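Local coordinates for protein aryl esterase (Mycobacterium smegmatis, PDB 2Q0Q) that hydrolyses aryl esters and transfers acyl groups to alcohols in water, working as an oligomeric SGNH-family hydrolase, at residues Leu6-Ser11 and Pro75-Thr80; Leu105-Gly110 and Thr162-Val167; Val113-Val118 and Val134-Pro139. All coordinates share one frame; numbering follows the deposited sequence.

Interaction 1. Residues Leu6-Ser11 and Pro75-Thr80; sequences LCFGDS and PSCLAT. With SO4 (sulfate ion), chain U.
Leu6 turns CG away from its own backbone N (chi1 171°), and Cys77 does the same with SG (chi1 -174°); these two torsions bring the branched end of Leu6 and the sulfur of Cys77 into the gap between strand 3-9 and helix 70-81. CD2 of Leu6 reaches CD2 of Leu78 at 4.0 Å, the two side chains crossing at about a right angle, and the same Leu6 CD2 lies 4.2 Å from Cys77 SG. The Phe8 ring approaches that sulfur obliquely and more loosely, CD1 to SG 4.5 Å. The contact is wholly apolar and buried. In the three-layered alpha/beta fold of SGNH hydrolases, this is a helix packing on a parallel sheet; the axes of strand 6-9 and helix 75-80 approach to 10.8 Å and run nearly antiparallel (165°). At its C-terminal end the strand leads to Ser11, the probable nucleophile of a Ser-His-Asp triad with His195 and Asp192. Ser11 OG donates a 2.7 Å hydrogen bond to O2 of a sulfate, which also binds His195, Ala55, Asn94 and Lys97. Just before it, Asp10 caps helix 11-14 through OD1 to Leu12 N. Thr80 OG1 and Thr80 N both donate hydrogen bonds to Ser76 O, from opposite faces of its plane.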
loop_
_atom_site.group_PDB
_atom_site.type_symbol
_atom_site.label_atom_id
_atom_site.label_comp_id
_atom_site.label_asym_id
_atom_site.label_seq_id
_atom_site.Cartn_x
_atom_site.Cartn_y
_atom_site.Cartn_z
ATOM N N LEU G 6 -4.468 34.049 -3.637
ATOM C CA LEU G 6 -3.762 32.876 -4.191
ATOM C C LEU G 6 -4.491 32.345 -5.436
ATOM O O LEU G 6 -5.664 32.029 -5.353
ATOM C CB LEU G 6 -3.698 31.745 -3.156
ATOM C CG LEU G 6 -3.193 30.371 -3.626
ATOM C CD1 LEU G 6 -1.747 30.497 -4.033
ATOM C CD2 LEU G 6 -3.351 29.368 -2.520
ATOM N N CYS G 7 -3.771 32.244 -6.547
ATOM C CA CYS G 7 -4.307 31.746 -7.828
ATOM C C CYS G 7 -3.755 30.340 -8.014
ATOM O O CYS G 7 -2.597 30.148 -8.363
ATOM C CB CYS G 7 -3.912 32.649 -8.998
ATOM S SG CYS G 7 -4.659 34.295 -8.853
ATOM N N PHE G 8 -4.617 29.361 -7.744
ATOM C CA PHE G 8 -4.274 27.950 -7.837
ATOM C C PHE G 8 -4.830 27.384 -9.134
ATOM O O PHE G 8 -6.038 27.429 -9.364
ATOM C CB PHE G 8 -4.839 27.186 -6.626
ATOM C CG PHE G 8 -4.240 25.817 -6.435
ATOM C CD1 PHE G 8 -2.908 25.683 -6.045
ATOM C CD2 PHE G 8 -4.989 24.671 -6.627
ATOM C CE1 PHE G 8 -2.343 24.443 -5.857
ATOM C CE2 PHE G 8 -4.427 23.421 -6.432
ATOM C CZ PHE G 8 -3.095 23.308 -6.059
ATOM N N GLY G 9 -3.937 26.904 -9.991
ATOM C CA GLY G 9 -4.331 26.450 -11.321
ATOM C C GLY G 9 -3.344 25.574 -12.068
ATOM O O GLY G 9 -2.418 24.987 -11.469
ATOM N N ASP G 10 -3.562 25.492 -13.380
ATOM C CA ASP G 10 -2.816 24.601 -14.255
ATOM C C ASP G 10 -2.048 25.490 -15.256
ATOM O O ASP G 10 -1.673 26.610 -14.905
ATOM C CB ASP G 10 -3.772 23.568 -14.898
ATOM C CG ASP G 10 -4.975 24.220 -15.572
ATOM O OD1 ASP G 10 -4.792 25.355 -16.038
ATOM O OD2 ASP G 10 -6.063 23.589 -15.646
ATOM N N SER G 11 -1.772 24.995 -16.461
ATOM C CA SER G 11 -1.033 25.753 -17.467
ATOM C C SER G 11 -1.710 27.090 -17.739
ATOM O O SER G 11 -1.050 28.069 -18.056
ATOM C CB SER G 11 -0.957 24.968 -18.779
ATOM O OG SER G 11 -2.262 24.567 -19.187
ATOM N N PRO G 75 -3.228 21.786 0.283
ATOM C CA PRO G 75 -3.179 22.056 1.737
ATOM C C PRO G 75 -1.835 22.580 2.201
ATOM O O PRO G 75 -1.770 23.483 3.040
ATOM C CB PRO G 75 -3.475 20.687 2.347
ATOM C CG PRO G 75 -4.271 19.967 1.255
ATOM C CD PRO G 75 -3.592 20.386 0.006
ATOM N N SER G 76 -0.758 22.009 1.670
ATOM C CA SER G 76 0.594 22.508 1.958
ATOM C C SER G 76 0.793 23.931 1.453
ATOM O O SER G 76 1.388 24.780 2.122
ATOM C CB SER G 76 1.642 21.603 1.331
ATOM O OG SER G 76 1.649 20.334 1.948
ATOM N N CYS G 77 0.258 24.196 0.271
ATOM C CA CYS G 77 0.360 25.512 -0.357
ATOM C C CYS G 77 -0.395 26.573 0.475
ATOM O O CYS G 77 0.137 27.649 0.745
ATOM C CB CYS G 77 -0.167 25.418 -1.792
ATOM S SG CYS G 77 -0.014 26.860 -2.835
ATOM N N LEU G 78 -1.609 26.246 0.927
ATOM C CA LEU G 78 -2.399 27.160 1.748
ATOM C C LEU G 78 -1.665 27.548 3.027
ATOM O O LEU G 78 -1.641 28.710 3.419
ATOM C CB LEU G 78 -3.767 26.533 2.091
ATOM C CG LEU G 78 -4.806 26.418 0.960
ATOM C CD1 LEU G 78 -5.953 25.486 1.374
ATOM C CD2 LEU G 78 -5.333 27.787 0.542
ATOM N N ALA G 79 -1.045 26.558 3.658
ATOM C CA ALA G 79 -0.381 26.801 4.943
ATOM C C ALA G 79 0.928 27.603 4.777
ATOM O O ALA G 79 1.360 28.294 5.696
ATOM C CB ALA G 79 -0.115 25.487 5.653
ATOM N N THR G 80 1.557 27.431 3.622
ATOM C CA THR G 80 2.751 28.168 3.196
ATOM C C THR G 80 2.458 29.682 3.057
ATOM O O THR G 80 3.280 30.524 3.421
ATOM C CB THR G 80 3.244 27.609 1.828
ATOM O OG1 THR G 80 3.745 26.281 1.988
ATOM C CG2 THR G 80 4.290 28.498 1.166
HETATM S S SO4 U . -1.923 21.173 -19.835
HETATM O O1 SO4 U . -3.215 21.019 -20.601
HETATM O O2 SO4 U . -2.196 21.889 -18.566
HETATM O O3 SO4 U . -1.322 19.828 -19.756
HETATM O O4 SO4 U . -1.037 22.043 -20.617
#

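Interaction 2. Residues Leu105-Gly110 and Thr162-Val167; sequences LDIALG and TELARV
Ile107 and Leu164 meet methyl to methyl, CG2 of Ile107 lying 3.8 Å from CD2 of Leu164, with the two side chains crossing at about a right angle. The beta-branch of Ile107 does the touching: CG2 stands opposite the backbone N, whereas the longer arm through CG1 is opposite the carbonyl carbon (chi1 -58°). The side chain of Ile107 also touches the loop residues Asp95 and Thr96. Leu164 starts from a CB that does not face helix 104-119, but its chain, with CG opposite the carbonyl carbon and an extended second torsion, brings CD2 across to CG2 and, a little farther, to Ile107 CB. A second, shorter-armed pair lies one residue on along helix 104-119. There Ala108 offers its CB to Val167, 3.8 Å from CG2 and 4.0 Å from CB. CG2 of Val167 is the methyl set between its own backbone N and carbonyl carbon, and the small alanine lets the backbones approach to 6.2 Å between the CA atoms of Ala108 and Val167. The other methyl, CG1, lies over one face of the Arg166 guanidinium, offset toward its rim. Arg166 itself folds back along its helix: NE and NH2 both point side-on at Glu163 OE2, each at 3.3 Å, with the oxygen in the guanidinium plane. This long salt bridge borders the apolar patch. The third subunit also reaches this region, its Trp149 packing on Ala108 and its Arg101 in a salt bridge with Asp106. The arrangement is plain helix-helix packing within the alpha/beta fold of SGNH hydrolases, joining the N-terminal turns of helices 104-119 and 164-175.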
loop_
_atom_site.group_PDB
_atom_site.type_symbol
_atom_site.label_atom_id
_atom_site.label_comp_id
_atom_site.label_asym_id
_atom_site.label_seq_id
_atom_site.Cartn_x
_atom_site.Cartn_y
_atom_site.Cartn_z
ATOM N N LEU G 105 -19.076 15.145 -13.590
ATOM C CA LEU G 105 -19.357 14.913 -12.169
ATOM C C LEU G 105 -18.086 14.518 -11.403
ATOM O O LEU G 105 -17.818 15.046 -10.310
ATOM C CB LEU G 105 -20.385 13.813 -11.961
ATOM C CG LEU G 105 -20.519 13.362 -10.500
ATOM C CD1 LEU G 105 -20.957 14.520 -9.602
ATOM C CD2 LEU G 105 -21.476 12.187 -10.400
ATOM N N ASP G 106 -17.303 13.603 -11.967
ATOM C CA ASP G 106 -16.037 13.195 -11.311
ATOM C C ASP G 106 -15.123 14.399 -11.091
ATOM O O ASP G 106 -14.483 14.545 -10.041
ATOM C CB ASP G 106 -15.251 12.190 -12.142
ATOM C CG ASP G 106 -15.952 10.865 -12.304
ATOM O OD1 ASP G 106 -16.700 10.447 -11.390
ATOM O OD2 ASP G 106 -15.718 10.236 -13.369
ATOM N N ILE G 107 -15.087 15.274 -12.093
ATOM C CA ILE G 107 -14.242 16.463 -12.035
ATOM C C ILE G 107 -14.788 17.433 -10.990
ATOM O O ILE G 107 -14.049 18.011 -10.242
ATOM C CB ILE G 107 -14.162 17.130 -13.445
ATOM C CG1 ILE G 107 -13.607 16.110 -14.437
ATOM C CG2 ILE G 107 -13.315 18.398 -13.415
ATOM C CD1 ILE G 107 -13.512 16.610 -15.830
ATOM N N ALA G 108 -16.102 17.628 -10.970
ATOM C CA ALA G 108 -16.697 18.494 -9.960
ATOM C C ALA G 108 -16.383 17.997 -8.538
ATOM O O ALA G 108 -16.122 18.781 -7.629
ATOM C CB ALA G 108 -18.219 18.617 -10.185
ATOM N N LEU G 109 -16.411 16.684 -8.365
ATOM C CA LEU G 109 -16.076 16.097 -7.075
ATOM C C LEU G 109 -14.612 16.372 -6.684
ATOM O O LEU G 109 -14.332 16.677 -5.522
ATOM C CB LEU G 109 -16.404 14.607 -7.069
ATOM C CG LEU G 109 -17.903 14.292 -6.995
ATOM C CD1 LEU G 109 -18.169 12.892 -7.518
ATOM C CD2 LEU G 109 -18.433 14.440 -5.578
ATOM N N GLY G 110 -13.699 16.312 -7.652
ATOM C CA GLY G 110 -12.309 16.689 -7.409
ATOM C C GLY G 110 -12.204 18.152 -7.010
ATOM O O GLY G 110 -11.504 18.495 -6.072
ATOM N N THR G 162 -17.330 21.703 -21.831
ATOM C CA THR G 162 -18.566 22.495 -22.031
ATOM C C THR G 162 -19.550 22.328 -20.858
ATOM O O THR G 162 -20.458 23.126 -20.695
ATOM C CB THR G 162 -19.316 22.120 -23.321
ATOM O OG1 THR G 162 -19.925 20.828 -23.178
ATOM C CG2 THR G 162 -18.399 22.156 -24.549
ATOM N N GLU G 163 -19.391 21.265 -20.070
ATOM C CA GLU G 163 -20.268 20.970 -18.918
ATOM C C GLU G 163 -19.765 21.491 -17.570
ATOM O O GLU G 163 -20.493 21.418 -16.578
ATOM C CB GLU G 163 -20.495 19.466 -18.798
ATOM C CG GLU G 163 -21.091 18.834 -20.062
ATOM C CD GLU G 163 -22.362 19.528 -20.501
ATOM O OE1 GLU G 163 -22.457 19.923 -21.693
ATOM O OE2 GLU G 163 -23.268 19.678 -19.649
ATOM N N LEU G 164 -18.541 22.004 -17.527
ATOM C CA LEU G 164 -17.929 22.341 -16.232
ATOM C C LEU G 164 -18.556 23.573 -15.599
ATOM O O LEU G 164 -18.704 23.648 -14.387
ATOM C CB LEU G 164 -16.425 22.512 -16.370
ATOM C CG LEU G 164 -15.693 21.213 -16.721
ATOM C CD1 LEU G 164 -14.220 21.461 -16.955
ATOM C CD2 LEU G 164 -15.897 20.181 -15.643
ATOM N N ALA G 165 -18.958 24.559 -16.408
ATOM C CA ALA G 165 -19.637 25.700 -15.826
ATOM C C ALA G 165 -20.916 25.233 -15.115
ATOM O O ALA G 165 -21.222 25.696 -14.008
ATOM C CB ALA G 165 -19.966 26.739 -16.885
ATOM N N ARG G 166 -21.649 24.305 -15.737
ATOM C CA ARG G 166 -22.877 23.811 -15.137
ATOM C C ARG G 166 -22.632 23.068 -13.821
ATOM O O ARG G 166 -23.271 23.362 -12.808
ATOM C CB ARG G 166 -23.616 22.885 -16.112
ATOM C CG ARG G 166 -24.947 22.405 -15.562
ATOM C CD ARG G 166 -25.770 21.686 -16.598
ATOM N NE ARG G 166 -25.108 20.468 -17.073
ATOM C CZ ARG G 166 -25.147 19.290 -16.450
ATOM N NH1 ARG G 166 -25.802 19.140 -15.299
ATOM N NH2 ARG G 166 -24.511 18.241 -16.978
ATOM N N VAL G 167 -21.741 22.090 -13.867
ATOM C CA VAL G 167 -21.508 21.252 -12.697
ATOM C C VAL G 167 -20.789 22.036 -11.585
ATOM O O VAL G 167 -21.092 21.819 -10.421
ATOM C CB VAL G 167 -20.771 19.883 -13.015
ATOM C CG1 VAL G 167 -21.581 19.063 -14.016
ATOM C CG2 VAL G 167 -19.354 20.093 -13.508
#

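Interaction 3. Residues Val113-Val118 and Val134-Pro139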
loop_
_atom_site.group_PDB
_atom_site.type_symbol
_atom_site.label_atom_id
_atom_site.label_comp_id
_atom_site.label_asym_id
_atom_site.label_seq_id
_atom_site.Cartn_x
_atom_site.Cartn_y
_atom_site.Cartn_z
ATOM N N VAL G 113 -13.253 18.626 -3.325
ATOM C CA VAL G 113 -12.123 18.357 -2.437
ATOM C C VAL G 113 -11.251 19.613 -2.244
ATOM O O VAL G 113 -10.897 19.951 -1.119
ATOM C CB VAL G 113 -11.277 17.169 -2.969
ATOM C CG1 VAL G 113 -9.975 17.022 -2.186
ATOM C CG2 VAL G 113 -12.075 15.865 -2.912
ATOM N N LEU G 114 -10.903 20.287 -3.334
ATOM C CA LEU G 114 -10.084 21.502 -3.257
ATOM C C LEU G 114 -10.798 22.636 -2.473
ATOM O O LEU G 114 -10.196 23.297 -1.603
ATOM C CB LEU G 114 -9.696 21.961 -4.674
ATOM C CG LEU G 114 -8.859 20.973 -5.513
ATOM C CD1 LEU G 114 -8.581 21.508 -6.895
ATOM C CD2 LEU G 114 -7.558 20.662 -4.852
ATOM N N VAL G 115 -12.084 22.841 -2.750
ATOM C CA VAL G 115 -12.860 23.818 -1.990
ATOM C C VAL G 115 -12.866 23.492 -0.524
ATOM O O VAL G 115 -12.604 24.350 0.303
ATOM C CB VAL G 115 -14.321 23.911 -2.496
ATOM C CG1 VAL G 115 -15.150 24.896 -1.640
ATOM C CG2 VAL G 115 -14.348 24.345 -3.955
ATOM N N THR G 116 -13.107 22.238 -0.211
ATOM C CA THR G 116 -13.122 21.800 1.191
ATOM C C THR G 116 -11.777 22.047 1.880
ATOM O O THR G 116 -11.742 22.518 3.040
ATOM C CB THR G 116 -13.541 20.314 1.295
ATOM O OG1 THR G 116 -14.866 20.164 0.777
ATOM C CG2 THR G 116 -13.547 19.843 2.728
ATOM N N GLN G 117 -10.688 21.776 1.162
ATOM C CA GLN G 117 -9.325 22.112 1.654
ATOM C C GLN G 117 -9.153 23.623 1.949
ATOM O O GLN G 117 -8.504 24.012 2.939
ATOM C CB GLN G 117 -8.261 21.632 0.667
ATOM C CG GLN G 117 -8.119 20.123 0.535
ATOM C CD GLN G 117 -7.127 19.689 -0.539
ATOM O OE1 GLN G 117 -6.767 20.464 -1.428
ATOM N NE2 GLN G 117 -6.658 18.427 -0.443
ATOM N N VAL G 118 -9.740 24.494 1.131
ATOM C CA VAL G 118 -9.680 25.927 1.463
ATOM C C VAL G 118 -10.548 26.271 2.699
ATOM O O VAL G 118 -10.117 27.005 3.600
ATOM C CB VAL G 118 -10.079 26.832 0.288
ATOM C CG1 VAL G 118 -10.062 28.276 0.742
ATOM C CG2 VAL G 118 -9.110 26.602 -0.896
ATOM N N VAL G 134 -12.992 31.407 -1.000
ATOM C CA VAL G 134 -12.677 30.657 -2.205
ATOM C C VAL G 134 -13.529 31.179 -3.356
ATOM O O VAL G 134 -14.648 31.633 -3.162
ATOM C CB VAL G 134 -12.890 29.126 -2.016
ATOM C CG1 VAL G 134 -14.393 28.798 -1.868
ATOM C CG2 VAL G 134 -12.265 28.332 -3.196
ATOM N N LEU G 135 -12.966 31.126 -4.555
ATOM C CA LEU G 135 -13.708 31.396 -5.775
ATOM C C LEU G 135 -13.468 30.223 -6.718
ATOM O O LEU G 135 -12.340 29.988 -7.152
ATOM C CB LEU G 135 -13.256 32.719 -6.421
ATOM C CG LEU G 135 -13.818 33.051 -7.812
ATOM C CD1 LEU G 135 -15.353 33.048 -7.780
ATOM C CD2 LEU G 135 -13.298 34.391 -8.327
ATOM N N VAL G 136 -14.529 29.475 -6.991
ATOM C CA VAL G 136 -14.496 28.346 -7.923
ATOM C C VAL G 136 -14.646 28.895 -9.357
ATOM O O VAL G 136 -15.606 29.625 -9.679
ATOM C CB VAL G 136 -15.642 27.349 -7.614
ATOM C CG1 VAL G 136 -15.726 26.230 -8.682
ATOM C CG2 VAL G 136 -15.535 26.801 -6.164
ATOM N N VAL G 137 -13.685 28.561 -10.211
ATOM C CA VAL G 137 -13.713 29.051 -11.594
ATOM C C VAL G 137 -13.720 27.879 -12.563
ATOM O O VAL G 137 -12.820 27.045 -12.539
ATOM C CB VAL G 137 -12.512 29.930 -11.917
ATOM C CG1 VAL G 137 -12.546 30.396 -13.343
ATOM C CG2 VAL G 137 -12.418 31.133 -10.945
ATOM N N SER G 138 -14.735 27.836 -13.430
ATOM C CA SER G 138 -14.735 26.858 -14.517
ATOM C C SER G 138 -13.866 27.427 -15.634
ATOM O O SER G 138 -14.010 28.625 -15.976
ATOM C CB SER G 138 -16.159 26.555 -15.019
ATOM O OG SER G 138 -16.899 27.734 -15.196
ATOM N N PRO G 139 -12.964 26.593 -16.207
ATOM C CA PRO G 139 -12.183 27.079 -17.342
ATOM C C PRO G 139 -13.097 27.179 -18.567
ATOM O O PRO G 139 -14.183 26.611 -18.580
ATOM C CB PRO G 139 -11.149 25.974 -17.554
ATOM C CG PRO G 139 -11.887 24.728 -17.140
ATOM C CD PRO G 139 -12.650 25.180 -15.905
#
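The contact consists of van der Waals packing among four buried valines, two from each segment. Val115 CG2 meets Val136 CG2 at 3.5 Å, the tightest of the pairs. In both residues that methyl stands opposite the carbonyl carbon and beside the backbone N, and the side chains cross at about a right angle. The other methyl of Val115, CG1, reaches Val134 CG1 at 4.0 Å, again nearly perpendicular, so one valine on the helix straddles two strand residues that are two positions apart. Val134 in turn is touched twice, for CG1 of Val118 comes against its CB at 4.0 Å, about one helical turn beyond Val115. Val134 turns CG1 to Val115 with chi1 69°, a torsion that places this methyl between its own N and carbonyl carbon.

Polar bonding is confined to each element and its other neighbours. Gln117 NE2 hydrogen-bonds Ala71 O of helix 70-81. In the sheet, Leu135 is hydrogen-bonded to Val87 and Ile89, and Val136 to Pro178 and Phe180. Helix 113-118 lies nearly antiparallel (168°) to strand 134-138, their axes 9.3 Å apart: the helix of a beta-alpha-beta crossover packed against its second strand, in the alpha/beta fold of SGNH hydrolases. Helix 70-81 lies beside it against Leu114 and Gln117, Met175 of helix 164-175 against Val115, and strands 86-90 and 179-181 border strand 133-138.

Helix 104-119 ties the set together: its N-terminal turns carry interaction 2, its later turns interaction 3, and the centres of interactions 2 and 3 are about 12 Å apart. The second segments also touch, Leu164 CD1 lying 4.0 Å from Pro139 CG. Interactions 1 and 3, centred about 11 Å apart, both pack a helix on the same parallel sheet, and their helices abut where Leu78 CD1 comes 3.8 Å from Val118 CA. Interactions 1 and 2 do not meet; their nearest atoms are about 9 Å apart. Interaction 1 holds the probable nucleophile, Ser11, with its sulfate, beyond the C-terminal end of strand 3-9; interactions 2 and 3 are packing among helices and sheet and hold neither.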